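Local structure of ubiquitin-conjugating enzyme E2, putative (Trypanosoma cruzi, 4DS2) at residues A58-Y64 against V131-Y135. The protein is probably a ubiquitin-conjugating (E2) enzyme, which would carry activated ubiquitin as a thioester and pass it on to target proteins. Residues are numbered along the deposited sequence; the frame is centred on the assembly and turned at random.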
loop_
_atom_site.group_PDB
_atom_site.type_symbol
_atom_site.label_atom_id
_atom_site.label_comp_id
_atom_site.label_asym_id
_atom_site.label_seq_id
_atom_site.Cartn_x
_atom_site.Cartn_y
_atom_site.Cartn_z
ATOM N N ALA A 58 0.585 8.291 5.561
ATOM C CA ALA A 58 0.384 8.919 4.250
ATOM C C ALA A 58 1.149 10.256 4.179
ATOM O O ALA A 58 1.548 10.804 5.224
ATOM C CB ALA A 58 -1.087 9.121 3.970
ATOM N N PRO A 59 1.369 10.785 2.950
ATOM C CA PRO A 59 2.021 12.090 2.760
ATOM C C PRO A 59 1.250 13.232 3.448
ATOM O O PRO A 59 0.015 13.227 3.425
ATOM C CB PRO A 59 1.949 12.291 1.235
ATOM C CG PRO A 59 1.711 10.949 0.654
ATOM C CD PRO A 59 0.857 10.261 1.668
ATOM N N ALA A 60 1.971 14.204 4.030
ATOM C CA ALA A 60 1.358 15.443 4.579
ATOM C C ALA A 60 0.587 16.191 3.468
ATOM O O ALA A 60 -0.469 16.794 3.703
ATOM C CB ALA A 60 2.423 16.338 5.184
ATOM N N ASP A 61 1.178 16.150 2.269
ATOM C CA ASP A 61 0.541 16.411 0.947
ATOM C C ASP A 61 -0.944 16.042 0.776
ATOM O O ASP A 61 -1.677 16.795 0.159
ATOM C CB ASP A 61 1.306 15.574 -0.102
ATOM C CG ASP A 61 1.639 16.334 -1.356
ATOM O OD1 ASP A 61 2.392 17.344 -1.276
ATOM O OD2 ASP A 61 1.195 15.860 -2.429
ATOM N N SER A 62 -1.371 14.872 1.262
ATOM C CA SER A 62 -2.661 14.328 0.858
ATOM C C SER A 62 -3.784 14.433 1.908
ATOM O O SER A 62 -3.537 14.662 3.089
ATOM C CB SER A 62 -2.493 12.871 0.397
ATOM O OG SER A 62 -2.361 11.975 1.484
ATOM N N VAL A 63 -5.012 14.242 1.424
ATOM C CA VAL A 63 -6.236 14.152 2.234
ATOM C C VAL A 63 -6.101 13.190 3.405
ATOM O O VAL A 63 -6.654 13.427 4.495
ATOM C CB VAL A 63 -7.434 13.641 1.365
ATOM C CG1 VAL A 63 -8.498 14.721 1.202
ATOM C CG2 VAL A 63 -6.991 13.117 -0.002
ATOM N N TYR A 64 -5.365 12.110 3.130
ATOM C CA TYR A 64 -5.139 10.944 4.022
ATOM C C TYR A 64 -4.040 11.083 5.090
ATOM O O TYR A 64 -4.003 10.303 6.048
ATOM C CB TYR A 64 -4.757 9.734 3.160
ATOM C CG TYR A 64 -5.854 9.302 2.200
ATOM C CD1 TYR A 64 -6.914 8.518 2.637
ATOM C CD2 TYR A 64 -5.840 9.697 0.872
ATOM C CE1 TYR A 64 -7.915 8.131 1.771
ATOM C CE2 TYR A 64 -6.843 9.314 0.005
ATOM C CZ TYR A 64 -7.876 8.531 0.459
ATOM O OH TYR A 64 -8.875 8.123 -0.392
ATOM N N VAL A 131 -2.810 4.971 -3.978
ATOM C CA VAL A 131 -4.013 5.147 -3.169
ATOM C C VAL A 131 -4.087 6.498 -2.438
ATOM O O VAL A 131 -5.138 7.168 -2.430
ATOM C CB VAL A 131 -4.126 3.987 -2.197
ATOM C CG1 VAL A 131 -5.270 4.216 -1.200
ATOM C CG2 VAL A 131 -4.336 2.713 -3.018
ATOM N N PHE A 132 -2.966 6.911 -1.850
ATOM C CA PHE A 132 -2.923 8.149 -1.079
ATOM C C PHE A 132 -2.753 9.411 -1.938
ATOM O O PHE A 132 -3.155 10.519 -1.526
ATOM C CB PHE A 132 -1.769 8.064 -0.064
ATOM C CG PHE A 132 -2.009 7.115 1.083
ATOM C CD1 PHE A 132 -3.304 6.820 1.540
ATOM C CD2 PHE A 132 -0.930 6.568 1.758
ATOM C CE1 PHE A 132 -3.510 5.987 2.609
ATOM C CE2 PHE A 132 -1.133 5.737 2.845
ATOM C CZ PHE A 132 -2.427 5.451 3.269
ATOM N N SER A 133 -2.113 9.241 -3.103
ATOM C CA SER A 133 -1.658 10.364 -3.921
ATOM C C SER A 133 -2.141 10.399 -5.357
ATOM O O SER A 133 -2.401 11.478 -5.852
ATOM C CB SER A 133 -0.149 10.468 -3.866
ATOM O OG SER A 133 0.192 11.130 -2.668
ATOM N N GLN A 134 -2.280 9.260 -6.032
ATOM C CA GLN A 134 -2.685 9.305 -7.426
ATOM C C GLN A 134 -4.085 8.773 -7.620
ATOM O O GLN A 134 -4.422 8.296 -8.689
ATOM C CB GLN A 134 -1.712 8.537 -8.324
ATOM C CG GLN A 134 -0.232 8.916 -8.181
ATOM C CD GLN A 134 0.117 10.380 -8.537
ATOM O OE1 GLN A 134 -0.666 11.097 -9.173
ATOM N NE2 GLN A 134 1.333 10.807 -8.158
ATOM N N TYR A 135 -4.928 8.904 -6.624
ATOM C CA TYR A 135 -6.258 8.309 -6.699
ATOM C C TYR A 135 -7.199 8.965 -7.701
ATOM O O TYR A 135 -8.070 8.254 -8.270
ATOM C CB TYR A 135 -6.942 8.283 -5.326
ATOM C CG TYR A 135 -6.986 9.625 -4.636
ATOM C CD1 TYR A 135 -5.888 10.072 -3.887
ATOM C CD2 TYR A 135 -8.097 10.446 -4.741
ATOM C CE1 TYR A 135 -5.902 11.299 -3.261
ATOM C CE2 TYR A 135 -8.128 11.685 -4.107
ATOM C CZ TYR A 135 -7.030 12.104 -3.357
ATOM O OH TYR A 135 -7.044 13.317 -2.702
HETATM O O HOH W 1 -4.318 13.981 -1.947
HETATM O O HOH W 2 -8.053 6.615 -2.522
#
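The methyl group of A58 lies over one face of the F132 ring, a CH-pi contact in which CB stands 3.5 Å from the ring centroid. P59 continues this contact toward the base of the phenylalanine, its CD reaching F132 CB at 3.8 Å, while its CG approaches the hydroxyl of S133. F132 also meets Y64: CD1 comes within 3.6 Å of Y64 CG, and the two ring planes are inclined by 39°. Y64 holds its CG anti to the carbonyl carbon (chi1 -63°), and from there the ring extends across the end of the helix to Y135. Here the geometry is edge-to-face: the CE2 corner of Y64 is directed at the face of Y135, with the planes at 88° and the centroids 5.7 Å apart. Y64, F132 and Y135 thus form an aromatic cluster. V63 CG2 lies near Y135 CZ, although its exact placement in the model is doubtful.

Polar links between the segments run through water. One water donates to both Y64 OH and V131 O, the latter at 3.0 Å, and the tyrosine hydroxyl is further tied to the backbone O of Y95. A second water bonds to Y135 OH at 2.9 Å and more weakly to V63 N. Within the loop, the turn at 59-62 is closed by S62 N bonding to P59 O.

The contact joins the loop between strands 51-57 and 70-76 to the C-terminal end of helix 120-132, a buried contact of the UBC fold. Y71 of strand 70-76 brings its ring against F132 and its hydroxyl to Y64 O, while F158 of helix 155-162 touches both Y64 and Y135.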